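Local coordinates for protein apical membrane antigen 1 (Toxoplasma gondii, PDB 3ZLE) that may take part in host-cell invasion, as a sporozoite relative of the apicomplexan AMA1 antigens that act at the moving junction, its conserved ectodomain region being modelled here, at residues Pro361-Val369 and Asp378-Thr386; Ala222-Trp231 and Asp325-Tyr336. All coordinates share one frame; numbering follows the deposited sequence.

Contact 1 of 2, residues Pro361-Val369 and Asp378-Thr386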
ATOM      1  N   PRO A 361     -18.719 -29.811  -9.795  1.00 42.70           N
ATOM      2  CA  PRO A 361     -19.323 -31.136  -9.596  1.00 47.18           C
ATOM      3  C   PRO A 361     -20.621 -31.042  -8.766  1.00 47.59           C
ATOM      4  O   PRO A 361     -20.770 -30.097  -7.973  1.00 57.31           O
ATOM      5  CB  PRO A 361     -18.234 -31.878  -8.809  1.00 39.84           C
ATOM      6  CG  PRO A 361     -17.496 -30.804  -8.059  1.00 38.86           C
ATOM      7  CD  PRO A 361     -17.801 -29.460  -8.697  1.00 35.88           C
ATOM      8  N   CYS A 362     -21.556 -31.978  -8.957  1.00 55.47           N
ATOM      9  CA  CYS A 362     -22.780 -32.017  -8.131  1.00 50.92           C
ATOM     10  C   CYS A 362     -22.503 -32.509  -6.749  1.00 42.43           C
ATOM     11  O   CYS A 362     -22.218 -33.683  -6.561  1.00 59.45           O
ATOM     12  CB  CYS A 362     -23.851 -32.933  -8.720  1.00 60.64           C
ATOM     13  SG  CYS A 362     -24.848 -32.228 -10.041  1.00 96.91           S
ATOM     14  N   ASN A 363     -22.740 -31.655  -5.767  1.00 47.66           N
ATOM     15  CA  ASN A 363     -22.667 -32.046  -4.368  1.00 57.34           C
ATOM     16  C   ASN A 363     -24.004 -31.793  -3.701  1.00 68.80           C
ATOM     17  O   ASN A 363     -24.443 -30.650  -3.593  1.00 65.73           O
ATOM     18  CB  ASN A 363     -21.577 -31.262  -3.641  1.00 64.93           C
ATOM     19  CG  ASN A 363     -20.186 -31.662  -4.076  1.00 73.67           C
ATOM     20  OD1 ASN A 363     -19.957 -32.798  -4.496  1.00 83.09           O
ATOM     21  ND2 ASN A 363     -19.242 -30.732  -3.972  1.00 73.01           N
ATOM     22  N   ASN A 364     -24.678 -32.867  -3.303  1.00 64.37           N
ATOM     23  CA  ASN A 364     -25.953 -32.743  -2.618  1.00 55.92           C
ATOM     24  C   ASN A 364     -26.972 -32.005  -3.464  1.00 45.62           C
ATOM     25  O   ASN A 364     -27.726 -31.176  -2.957  1.00 59.18           O
ATOM     26  CB  ASN A 364     -25.764 -32.032  -1.278  1.00 70.62           C
ATOM     27  CG  ASN A 364     -25.012 -32.886  -0.265  1.00 78.36           C
ATOM     28  OD1 ASN A 364     -23.842 -33.227  -0.462  1.00 74.31           O
ATOM     29  ND2 ASN A 364     -25.694 -33.254   0.818  1.00 77.05           N
ATOM     30  N   CYS A 365     -26.904 -32.233  -4.766  1.00 39.03           N
ATOM     31  CA  CYS A 365     -27.887 -31.731  -5.722  1.00 42.81           C
ATOM     32  C   CYS A 365     -27.730 -30.225  -6.077  1.00 43.80           C
ATOM     33  O   CYS A 365     -28.490 -29.680  -6.900  1.00 42.85           O
ATOM     34  CB  CYS A 365     -29.321 -32.097  -5.282  1.00 62.40           C
ATOM     35  SG  CYS A 365     -29.715 -33.890  -5.347  1.00 59.70           S
ATOM     36  N   VAL A 366     -26.636 -29.628  -5.622  1.00 43.20           N
ATOM     37  CA  VAL A 366     -26.254 -28.266  -6.062  1.00 44.39           C
ATOM     38  C   VAL A 366     -24.858 -28.266  -6.697  1.00 39.87           C
ATOM     39  O   VAL A 366     -23.904 -28.774  -6.122  1.00 36.33           O
ATOM     40  CB  VAL A 366     -26.283 -27.260  -4.883  1.00 37.86           C
ATOM     41  CG1 VAL A 366     -25.835 -25.877  -5.342  1.00 40.46           C
ATOM     42  CG2 VAL A 366     -27.689 -27.162  -4.311  1.00 35.41           C
ATOM     43  N   GLN A 367     -24.754 -27.726  -7.898  1.00 39.37           N
ATOM     44  CA  GLN A 367     -23.443 -27.454  -8.495  1.00 36.62           C
ATOM     45  C   GLN A 367     -23.239 -25.943  -8.692  1.00 41.11           C
ATOM     46  O   GLN A 367     -24.214 -25.207  -8.865  1.00 36.00           O
ATOM     47  CB  GLN A 367     -23.333 -28.161  -9.838  1.00 31.87           C
ATOM     48  CG  GLN A 367     -24.364 -27.722 -10.860  1.00 32.20           C
ATOM     49  CD  GLN A 367     -24.286 -28.561 -12.110  1.00 37.95           C
ATOM     50  OE1 GLN A 367     -23.340 -29.321 -12.283  1.00 44.83           O
ATOM     51  NE2 GLN A 367     -25.255 -28.409 -13.004  1.00 43.03           N
ATOM     52  N   VAL A 368     -21.982 -25.489  -8.698  1.00 35.81           N
ATOM     53  CA  VAL A 368     -21.669 -24.075  -8.943  1.00 25.67           C
ATOM     54  C   VAL A 368     -21.319 -23.863 -10.412  1.00 31.16           C
ATOM     55  O   VAL A 368     -20.717 -24.729 -11.036  1.00 40.23           O
ATOM     56  CB  VAL A 368     -20.564 -23.590  -7.993  1.00 31.54           C
ATOM     57  CG1 VAL A 368     -20.278 -22.089  -8.199  1.00 27.20           C
ATOM     58  CG2 VAL A 368     -21.002 -23.839  -6.546  1.00 22.81           C
ATOM     59  N   VAL A 369     -21.941 -22.865 -11.032  1.00 29.39           N
ATOM     60  CA  VAL A 369     -21.830 -22.676 -12.471  1.00 28.02           C
ATOM     61  C   VAL A 369     -21.296 -21.249 -12.656  1.00 36.25           C
ATOM     62  O   VAL A 369     -21.710 -20.339 -11.926  1.00 39.68           O
ATOM     63  CB  VAL A 369     -23.229 -22.879 -13.151  1.00 34.56           C
ATOM     64  CG1 VAL A 369     -23.219 -22.520 -14.617  1.00 30.44           C
ATOM     65  CG2 VAL A 369     -23.670 -24.329 -13.035  1.00 32.07           C
ATOM     66  N   ASP A 378     -20.629 -14.248 -13.891  1.00 33.04           N
ATOM     67  CA  ASP A 378     -21.669 -14.689 -12.995  1.00 37.83           C
ATOM     68  C   ASP A 378     -21.328 -16.053 -12.398  1.00 34.70           C
ATOM     69  O   ASP A 378     -20.833 -16.944 -13.087  1.00 33.79           O
ATOM     70  CB  ASP A 378     -23.008 -14.726 -13.721  1.00 37.17           C
ATOM     71  CG  ASP A 378     -24.203 -14.530 -12.774  1.00 56.73           C
ATOM     72  OD1 ASP A 378     -24.070 -13.775 -11.781  1.00 52.91           O
ATOM     73  OD2 ASP A 378     -25.264 -15.172 -13.006  1.00 61.23           O
ATOM     74  N   GLN A 379     -21.467 -16.143 -11.084  1.00 35.81           N
ATOM     75  CA  GLN A 379     -21.290 -17.381 -10.355  1.00 32.37           C
ATOM     76  C   GLN A 379     -22.599 -17.671  -9.632  1.00 35.49           C
ATOM     77  O   GLN A 379     -23.023 -16.886  -8.804  1.00 42.86           O
ATOM     78  CB  GLN A 379     -20.186 -17.226  -9.325  1.00 30.99           C
ATOM     79  CG  GLN A 379     -19.826 -18.524  -8.607  1.00 33.70           C
ATOM     80  CD  GLN A 379     -18.406 -18.523  -8.135  1.00 35.81           C
ATOM     81  OE1 GLN A 379     -17.542 -17.981  -8.802  1.00 60.02           O
ATOM     82  NE2 GLN A 379     -18.172 -19.028  -6.932  1.00 36.29           N
ATOM     83  N   THR A 380     -23.222 -18.804  -9.918  1.00 38.00           N
ATOM     84  CA  THR A 380     -24.462 -19.153  -9.213  1.00 43.58           C
ATOM     85  C   THR A 380     -24.493 -20.620  -8.844  1.00 35.99           C
ATOM     86  O   THR A 380     -23.917 -21.447  -9.532  1.00 37.53           O
ATOM     87  CB  THR A 380     -25.694 -18.889 -10.074  1.00 35.05           C
ATOM     88  OG1 THR A 380     -25.556 -19.608 -11.296  1.00 41.45           O
ATOM     89  CG2 THR A 380     -25.851 -17.401 -10.368  1.00 31.85           C
ATOM     90  N   SER A 381     -25.257 -20.946  -7.811  1.00 33.90           N
ATOM     91  CA  SER A 381     -25.667 -22.332  -7.581  1.00 32.98           C
ATOM     92  C   SER A 381     -26.796 -22.766  -8.506  1.00 35.56           C
ATOM     93  O   SER A 381     -27.705 -22.007  -8.772  1.00 48.79           O
ATOM     94  CB  SER A 381     -26.101 -22.508  -6.162  1.00 30.14           C
ATOM     95  OG  SER A 381     -25.017 -22.314  -5.315  1.00 32.45           O
ATOM     96  N   LYS A 382     -26.772 -24.035  -8.892  1.00 40.60           N
ATOM     97  CA  LYS A 382     -27.728 -24.589  -9.832  1.00 42.11           C
ATOM     98  C   LYS A 382     -28.165 -25.945  -9.330  1.00 44.14           C
ATOM     99  O   LYS A 382     -27.344 -26.751  -8.862  1.00 46.42           O
ATOM    100  CB  LYS A 382     -27.080 -24.748 -11.209  1.00 44.61           C
ATOM    101  CG  LYS A 382     -27.989 -25.375 -12.256  1.00 45.06           C
ATOM    102  CD  LYS A 382     -27.252 -25.559 -13.570  1.00 56.89           C
ATOM    103  CE  LYS A 382     -28.051 -26.393 -14.550  1.00 64.29           C
ATOM    104  NZ  LYS A 382     -27.605 -26.129 -15.949  1.00 81.10           N
ATOM    105  N   ALA A 383     -29.456 -26.215  -9.454  1.00 54.38           N
ATOM    106  CA  ALA A 383     -30.005 -27.513  -9.067  1.00 47.19           C
ATOM    107  C   ALA A 383     -29.589 -28.548 -10.079  1.00 43.39           C
ATOM    108  O   ALA A 383     -29.636 -28.317 -11.293  1.00 41.77           O
ATOM    109  CB  ALA A 383     -31.512 -27.444  -8.990  1.00 44.30           C
ATOM    110  N   CYS A 384     -29.149 -29.695  -9.598  1.00 42.71           N
ATOM    111  CA  CYS A 384     -28.661 -30.661 -10.540  1.00 48.97           C
ATOM    112  C   CYS A 384     -29.104 -32.105 -10.298  1.00 48.36           C
ATOM    113  O   CYS A 384     -28.437 -33.038 -10.724  1.00 46.03           O
ATOM    114  CB  CYS A 384     -27.146 -30.509 -10.706  1.00 44.41           C
ATOM    115  SG  CYS A 384     -26.138 -30.818  -9.235  1.00 52.77           S
ATOM    116  N   CYS A 385     -30.276 -32.271  -9.688  1.00 58.83           N
ATOM    117  CA  CYS A 385     -30.934 -33.585  -9.593  1.00 55.54           C
ATOM    118  C   CYS A 385     -32.306 -33.546 -10.286  1.00 59.96           C
ATOM    119  O   CYS A 385     -33.343 -33.594  -9.627  1.00 80.21           O
ATOM    120  CB  CYS A 385     -31.084 -33.997  -8.123  1.00 46.81           C
ATOM    121  SG  CYS A 385     -29.516 -34.402  -7.326  1.00 59.98           S
ATOM    122  N   THR A 386     -32.296 -33.451 -11.616  1.00 79.21           N
ATOM    123  CA  THR A 386     -33.510 -33.176 -12.403  1.00 85.74           C
ATOM    124  C   THR A 386     -34.047 -31.775 -12.117  1.00 88.88           C
ATOM    125  O   THR A 386     -33.274 -30.825 -11.975  1.00 81.01           O
ATOM    126  CB  THR A 386     -34.625 -34.234 -12.174  1.00 89.47           C
ATOM    127  OG1 THR A 386     -34.475 -35.301 -13.117  1.00 93.19           O
ATOM    128  CG2 THR A 386     -36.021 -33.614 -12.352  1.00 79.58           C
TER
HETATM  129  O   HOH W   1     -24.168 -18.558 -13.208  1.00 41.63           O
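Two disulfides tie the open end of a beta hairpin made by strands 366-373 and 376-383: Cys-362 SG to Cys-384 SG and Cys-365 SG to Cys-385 SG are each 2.1 Å. The Cys-365 bridge turns through an ordinary -84°; the Cys-362 bridge, at -171°, is far from the usual right angle and its modelled geometry is doubtful. Next to the bridges, Cys-384 N donates to Cys-365 O at 2.8 Å, tilted out of the carbonyl plane. The antiparallel pairs Gln-367 with Lys-382 and Val-369 with Thr-380 are each closed by two backbone hydrogen bonds. On their face, Gln-367 and Lys-382 run side by side in the same direction, and Val-369 CG2 meets Lys-382 CD at 3.8 Å. On the opposite face, Val-366 has CG1 anti to the backbone N (chi1 178°), which carries that methyl to Ser-381 CB, 3.5 Å away. Val-368 CG1 rests against Gln-379 CG, while that glutamine's NE2 bonds to Cys-236 O. This exposed hairpin belongs to the cysteine-rich C-terminal part of the ectodomain, probably the counterpart of AMA1 domain III. At the Val-369 end a water accepts from Thr-380 OG1 (2.6 Å) and donates to Val-369 O (3.3 Å).

Contact 2 of 2, residues Ala222-Trp231 and Asp325-Tyr336; sequences AVKDALFGKW and DCFAPITGAVAY
Both segments turn a corner together here, at Lys-224 and Asp-225 in one and at Thr-331 and Gly-332 in the other, so that a single pairing passes from one sheet to another. Asp-225 holds the bend: Gly-332 N, inside the type II turn from Ile-330 to Ala-333, donates to Asp-225 OD1 at 2.9 Å from above the carboxylate plane, and a water donates to the same oxygen. The backbone O of Asp-225 takes Ile-330 N. On the Leu-227 side of the corner, Leu-227 and Ala-328 exchange two backbone bonds; on the Val-223 side, Val-223 and Ala-335 do likewise. Leu-227 CD2 presses on Ala-333 CB at 3.5 Å, and its CD1 leans on Ile-330 CG1. Ala-335 CB sits over one face of the Phe-228 ring, 3.6 Å from its centroid, as a CH-pi contact. The Phe-228 and Phe-327 rings lie obliquely, planes at 37°, and Phe-22 meets both.

At the other end Asp-325 and Cys-326 face Gly-229 in a classic beta bulge. CG of Asp-325 sits between its own backbone N and carbonyl carbon (chi1 61°), which brings the syn lone pair of OD1 to Trp-231 N at 2.8 Å; a water joins OD2 to Trp-231 O. Cys-326 SG lies 3.4 Å from Trp-231 N and is bonded to Cys-236 SG, tying strand 326-330 to 235-238 across the middle strand. Aspartates at the corner and the bulge thus serve backbone N-H groups where regular pairing breaks off, while Leu-227, Phe-228 and Phe-327 pack between those two points.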
ATOM      1  N   ALA A 222     -10.012  -1.157  -5.133  1.00 22.04           N
ATOM      2  CA  ALA A 222     -10.922  -2.175  -4.590  1.00 19.94           C
ATOM      3  C   ALA A 222     -11.709  -2.746  -5.737  1.00 21.32           C
ATOM      4  O   ALA A 222     -11.817  -2.131  -6.773  1.00 16.53           O
ATOM      5  CB  ALA A 222     -11.861  -1.535  -3.568  1.00 20.91           C
ATOM      6  N   VAL A 223     -12.158  -3.994  -5.613  1.00 18.62           N
ATOM      7  CA  VAL A 223     -12.895  -4.557  -6.692  1.00 24.91           C
ATOM      8  C   VAL A 223     -14.347  -4.694  -6.209  1.00 28.81           C
ATOM      9  O   VAL A 223     -14.599  -5.312  -5.185  1.00 29.01           O
ATOM     10  CB  VAL A 223     -12.308  -5.915  -7.127  1.00 24.33           C
ATOM     11  CG1 VAL A 223     -13.112  -6.470  -8.283  1.00 24.10           C
ATOM     12  CG2 VAL A 223     -10.846  -5.754  -7.524  1.00 22.93           C
ATOM     13  N   LYS A 224     -15.281  -4.051  -6.903  1.00 26.31           N
ATOM     14  CA  LYS A 224     -16.679  -4.069  -6.457  1.00 30.25           C
ATOM     15  C   LYS A 224     -17.442  -5.275  -6.957  1.00 26.11           C
ATOM     16  O   LYS A 224     -17.140  -5.844  -8.036  1.00 30.05           O
ATOM     17  CB  LYS A 224     -17.417  -2.720  -6.719  1.00 29.40           C
ATOM     18  CG  LYS A 224     -17.992  -2.506  -8.102  1.00 35.61           C
ATOM     19  CD  LYS A 224     -18.490  -1.046  -8.318  1.00 38.78           C
ATOM     20  CE  LYS A 224     -18.188  -0.575  -9.751  1.00 45.30           C
ATOM     21  NZ  LYS A 224     -18.748   0.769 -10.163  1.00 43.20           N
ATOM     22  N   ASP A 225     -18.305  -5.764  -6.098  1.00 23.29           N
ATOM     23  CA  ASP A 225     -19.130  -6.944  -6.369  1.00 20.66           C
ATOM     24  C   ASP A 225     -18.353  -8.158  -6.714  1.00 21.61           C
ATOM     25  O   ASP A 225     -18.737  -8.896  -7.615  1.00 25.22           O
ATOM     26  CB  ASP A 225     -20.176  -6.648  -7.439  1.00 23.49           C
ATOM     27  CG  ASP A 225     -21.018  -5.430  -7.105  1.00 31.87           C
ATOM     28  OD1 ASP A 225     -21.111  -5.072  -5.890  1.00 30.80           O
ATOM     29  OD2 ASP A 225     -21.425  -4.734  -8.053  1.00 35.92           O
ATOM     30  N   ALA A 226     -17.295  -8.427  -5.949  1.00 26.92           N
ATOM     31  CA  ALA A 226     -16.486  -9.631  -6.181  1.00 26.99           C
ATOM     32  C   ALA A 226     -15.684  -9.919  -4.959  1.00 28.43           C
ATOM     33  O   ALA A 226     -15.458  -9.024  -4.148  1.00 23.44           O
ATOM     34  CB  ALA A 226     -15.559  -9.436  -7.377  1.00 22.39           C
ATOM     35  N   LEU A 227     -15.366 -11.204  -4.748  1.00 24.87           N
ATOM     36  CA  LEU A 227     -14.492 -11.570  -3.681  1.00 23.55           C
ATOM     37  C   LEU A 227     -13.260 -12.283  -4.235  1.00 24.44           C
ATOM     38  O   LEU A 227     -13.355 -13.042  -5.229  1.00 19.47           O
ATOM     39  CB  LEU A 227     -15.226 -12.513  -2.728  1.00 27.96           C
ATOM     40  CG  LEU A 227     -16.379 -11.929  -1.931  1.00 30.00           C
ATOM     41  CD1 LEU A 227     -16.984 -13.046  -1.103  1.00 27.96           C
ATOM     42  CD2 LEU A 227     -15.905 -10.797  -1.007  1.00 20.18           C
ATOM     43  N   PHE A 228     -12.115 -12.084  -3.577  1.00 19.32           N
ATOM     44  CA  PHE A 228     -10.956 -12.897  -3.843  1.00 22.09           C
ATOM     45  C   PHE A 228     -11.289 -14.347  -3.512  1.00 24.36           C
ATOM     46  O   PHE A 228     -11.895 -14.626  -2.471  1.00 24.22           O
ATOM     47  CB  PHE A 228      -9.746 -12.435  -3.018  1.00 24.29           C
ATOM     48  CG  PHE A 228      -9.263 -11.035  -3.363  1.00 21.31           C
ATOM     49  CD1 PHE A 228      -8.732 -10.763  -4.596  1.00 16.85           C
ATOM     50  CD2 PHE A 228      -9.253 -10.048  -2.408  1.00 18.25           C
ATOM     51  CE1 PHE A 228      -8.257  -9.520  -4.891  1.00 16.82           C
ATOM     52  CE2 PHE A 228      -8.781  -8.775  -2.692  1.00 19.64           C
ATOM     53  CZ  PHE A 228      -8.251  -8.523  -3.927  1.00 16.48           C
ATOM     54  N   GLY A 229     -10.950 -15.262  -4.428  1.00 24.29           N
ATOM     55  CA  GLY A 229     -11.013 -16.708  -4.129  1.00 28.69           C
ATOM     56  C   GLY A 229      -9.829 -17.553  -4.594  1.00 31.68           C
ATOM     57  O   GLY A 229      -8.762 -17.031  -4.914  1.00 25.74           O
ATOM     58  N   LYS A 230     -10.001 -18.872  -4.467  1.00 31.94           N
ATOM     59  CA  LYS A 230      -9.067 -19.873  -4.920  1.00 29.92           C
ATOM     60  C   LYS A 230      -9.817 -20.849  -5.793  1.00 28.58           C
ATOM     61  O   LYS A 230     -10.805 -21.423  -5.359  1.00 36.54           O
ATOM     62  CB  LYS A 230      -8.494 -20.642  -3.725  1.00 39.26           C
ATOM     63  CG  LYS A 230      -7.140 -21.285  -3.992  1.00 41.07           C
ATOM     64  CD  LYS A 230      -6.069 -20.205  -4.248  1.00 58.03           C
ATOM     65  CE  LYS A 230      -4.647 -20.761  -4.162  1.00 63.07           C
ATOM     66  NZ  LYS A 230      -4.064 -20.567  -2.802  1.00 56.58           N
ATOM     67  N   TRP A 231      -9.325 -21.086  -7.000  1.00 24.72           N
ATOM     68  CA  TRP A 231      -9.966 -22.006  -7.908  1.00 27.90           C
ATOM     69  C   TRP A 231      -9.745 -23.450  -7.450  1.00 37.83           C
ATOM     70  O   TRP A 231      -8.600 -23.880  -7.285  1.00 36.30           O
ATOM     71  CB  TRP A 231      -9.397 -21.831  -9.325  1.00 27.17           C
ATOM     72  CG  TRP A 231     -10.177 -22.543 -10.344  1.00 37.47           C
ATOM     73  CD1 TRP A 231      -9.913 -23.782 -10.878  1.00 31.50           C
ATOM     74  CD2 TRP A 231     -11.435 -22.123 -10.899  1.00 34.40           C
ATOM     75  NE1 TRP A 231     -10.875 -24.106 -11.799  1.00 31.06           N
ATOM     76  CE2 TRP A 231     -11.837 -23.118 -11.814  1.00 32.00           C
ATOM     77  CE3 TRP A 231     -12.223 -20.962 -10.759  1.00 29.79           C
ATOM     78  CZ2 TRP A 231     -12.989 -22.990 -12.612  1.00 30.65           C
ATOM     79  CZ3 TRP A 231     -13.372 -20.834 -11.535  1.00 33.67           C
ATOM     80  CH2 TRP A 231     -13.755 -21.863 -12.450  1.00 29.24           C
ATOM     81  N   ASP A 325      -6.421 -16.424  -6.878  1.00 23.77           N
ATOM     82  CA  ASP A 325      -6.274 -16.679  -8.315  1.00 23.52           C
ATOM     83  C   ASP A 325      -7.619 -16.685  -9.041  1.00 20.31           C
ATOM     84  O   ASP A 325      -7.709 -17.019 -10.192  1.00 20.55           O
ATOM     85  CB  ASP A 325      -5.513 -18.010  -8.556  1.00 24.79           C
ATOM     86  CG  ASP A 325      -6.234 -19.214  -7.973  1.00 32.74           C
ATOM     87  OD1 ASP A 325      -7.424 -19.085  -7.608  1.00 28.47           O
ATOM     88  OD2 ASP A 325      -5.649 -20.340  -7.977  1.00 34.94           O
ATOM     89  N   CYS A 326      -8.667 -16.256  -8.372  1.00 27.54           N
ATOM     90  CA  CYS A 326      -9.902 -15.978  -9.091  1.00 23.12           C
ATOM     91  C   CYS A 326     -10.740 -15.027  -8.276  1.00 25.99           C
ATOM     92  O   CYS A 326     -10.385 -14.665  -7.115  1.00 20.91           O
ATOM     93  CB  CYS A 326     -10.683 -17.283  -9.357  1.00 22.32           C
ATOM     94  SG  CYS A 326     -10.968 -18.217  -7.839  1.00 34.21           S
ATOM     95  N   PHE A 327     -11.803 -14.547  -8.917  1.00 25.13           N
ATOM     96  CA  PHE A 327     -12.811 -13.746  -8.282  1.00 23.14           C
ATOM     97  C   PHE A 327     -14.126 -14.466  -8.345  1.00 23.96           C
ATOM     98  O   PHE A 327     -14.527 -14.961  -9.413  1.00 21.25           O
ATOM     99  CB  PHE A 327     -12.958 -12.426  -9.025  1.00 23.27           C
ATOM    100  CG  PHE A 327     -11.940 -11.432  -8.650  1.00 19.06           C
ATOM    101  CD1 PHE A 327     -12.047 -10.741  -7.449  1.00 20.09           C
ATOM    102  CD2 PHE A 327     -10.788 -11.273  -9.422  1.00 19.23           C
ATOM    103  CE1 PHE A 327     -11.083  -9.824  -7.090  1.00 19.14           C
ATOM    104  CE2 PHE A 327      -9.819 -10.354  -9.060  1.00 14.19           C
ATOM    105  CZ  PHE A 327      -9.965  -9.631  -7.918  1.00 16.86           C
ATOM    106  N   ALA A 328     -14.840 -14.468  -7.226  1.00 17.69           N
ATOM    107  CA  ALA A 328     -16.233 -14.906  -7.227  1.00 22.26           C
ATOM    108  C   ALA A 328     -17.168 -13.683  -7.362  1.00 16.40           C
ATOM    109  O   ALA A 328     -17.247 -12.875  -6.434  1.00 22.22           O
ATOM    110  CB  ALA A 328     -16.528 -15.631  -5.895  1.00 20.48           C
ATOM    111  N   PRO A 329     -17.859 -13.526  -8.492  1.00 17.99           N
ATOM    112  CA  PRO A 329     -18.699 -12.286  -8.530  1.00 21.14           C
ATOM    113  C   PRO A 329     -19.910 -12.423  -7.602  1.00 26.11           C
ATOM    114  O   PRO A 329     -20.668 -13.398  -7.704  1.00 32.39           O
ATOM    115  CB  PRO A 329     -19.150 -12.191 -10.012  1.00 14.56           C
ATOM    116  CG  PRO A 329     -19.080 -13.605 -10.509  1.00 16.12           C
ATOM    117  CD  PRO A 329     -17.974 -14.321  -9.745  1.00 16.24           C
ATOM    118  N   ILE A 330     -20.010 -11.514  -6.644  1.00 23.91           N
ATOM    119  CA  ILE A 330     -21.029 -11.538  -5.607  1.00 30.01           C
ATOM    120  C   ILE A 330     -21.478 -10.097  -5.445  1.00 27.99           C
ATOM    121  O   ILE A 330     -20.697  -9.274  -5.079  1.00 31.78           O
ATOM    122  CB  ILE A 330     -20.435 -11.911  -4.234  1.00 31.23           C
ATOM    123  CG1 ILE A 330     -19.569 -13.175  -4.322  1.00 29.60           C
ATOM    124  CG2 ILE A 330     -21.546 -12.003  -3.185  1.00 26.05           C
ATOM    125  CD1 ILE A 330     -20.198 -14.384  -3.674  1.00 25.77           C
ATOM    126  N   THR A 331     -22.760  -9.835  -5.640  1.00 34.38           N
ATOM    127  CA  THR A 331     -23.302  -8.480  -5.625  1.00 31.07           C
ATOM    128  C   THR A 331     -23.220  -7.883  -4.238  1.00 32.92           C
ATOM    129  O   THR A 331     -23.460  -8.558  -3.249  1.00 36.25           O
ATOM    130  CB  THR A 331     -24.764  -8.526  -6.064  1.00 40.40           C
ATOM    131  OG1 THR A 331     -24.851  -9.082  -7.379  1.00 48.76           O
ATOM    132  CG2 THR A 331     -25.402  -7.168  -6.029  1.00 39.11           C
ATOM    133  N   GLY A 332     -22.742  -6.661  -4.144  1.00 29.29           N
ATOM    134  CA  GLY A 332     -22.571  -6.059  -2.830  1.00 24.81           C
ATOM    135  C   GLY A 332     -21.290  -6.347  -2.073  1.00 25.68           C
ATOM    136  O   GLY A 332     -20.997  -5.633  -1.162  1.00 26.61           O
ATOM    137  N   ALA A 333     -20.512  -7.379  -2.455  1.00 24.35           N
ATOM    138  CA  ALA A 333     -19.201  -7.633  -1.777  1.00 29.86           C
ATOM    139  C   ALA A 333     -18.089  -6.700  -2.304  1.00 26.22           C
ATOM    140  O   ALA A 333     -18.191  -6.193  -3.419  1.00 24.83           O
ATOM    141  CB  ALA A 333     -18.770  -9.093  -1.974  1.00 31.08           C
ATOM    142  N   VAL A 334     -17.022  -6.505  -1.528  1.00 24.63           N
ATOM    143  CA  VAL A 334     -15.839  -5.725  -2.027  1.00 25.89           C
ATOM    144  C   VAL A 334     -14.505  -6.419  -1.711  1.00 34.88           C
ATOM    145  O   VAL A 334     -14.331  -7.020  -0.641  1.00 29.86           O
ATOM    146  CB  VAL A 334     -15.826  -4.284  -1.491  1.00 29.74           C
ATOM    147  CG1 VAL A 334     -14.722  -3.453  -2.193  1.00 27.88           C
ATOM    148  CG2 VAL A 334     -17.187  -3.612  -1.720  1.00 28.31           C
ATOM    149  N   ALA A 335     -13.574  -6.398  -2.664  1.00 36.91           N
ATOM    150  CA  ALA A 335     -12.257  -6.983  -2.412  1.00 27.36           C
ATOM    151  C   ALA A 335     -11.197  -5.921  -2.311  1.00 29.30           C
ATOM    152  O   ALA A 335     -10.990  -5.134  -3.253  1.00 29.20           O
ATOM    153  CB  ALA A 335     -11.900  -8.009  -3.448  1.00 23.13           C
ATOM    154  N   TYR A 336     -10.541  -5.878  -1.158  1.00 22.31           N
ATOM    155  CA  TYR A 336      -9.612  -4.806  -0.838  1.00 24.12           C
ATOM    156  C   TYR A 336      -8.161  -5.355  -0.739  1.00 22.99           C
ATOM    157  O   TYR A 336      -7.946  -6.529  -0.349  1.00 20.14           O
ATOM    158  CB  TYR A 336     -10.008  -4.235   0.537  1.00 28.92           C
ATOM    159  CG  TYR A 336     -11.247  -3.379   0.514  1.00 28.02           C
ATOM    160  CD1 TYR A 336     -11.245  -2.153  -0.156  1.00 27.54           C
ATOM    161  CD2 TYR A 336     -12.416  -3.774   1.177  1.00 21.97           C
ATOM    162  CE1 TYR A 336     -12.302  -1.315  -0.117  1.00 22.02           C
ATOM    163  CE2 TYR A 336     -13.536  -2.927   1.216  1.00 26.81           C
ATOM    164  CZ  TYR A 336     -13.457  -1.692   0.570  1.00 30.78           C
ATOM    165  OH  TYR A 336     -14.537  -0.850   0.526  1.00 23.02           O
TER
HETATM  166  O   HOH W   2     -19.971  -3.369  -3.860  1.00 34.57           O
HETATM  167  O   HOH W   3      -6.087 -22.859  -7.380  1.00 39.20           O

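The chain completes contact 2 before it enters contact 1, and the centres of the two lie 20 Å apart on the same side of the chain's centre. Contact 1 is an exposed outpost, about 38 Å from the centre of the chain, whereas contact 2, about 19 Å from it, is more deeply set. They meet directly where strand 376-383 runs past strand 326-330: Gln-379 N is 3.5 Å from Pro-329 CG, and Gln-379 OE1 is 3.7 Å from Ala-328 CA. Cys-236 makes a second connection, since its sulfur is bonded to Cys-326 of contact 2 while its carbonyl oxygen receives the side-chain amide of Gln-379 from contact 1.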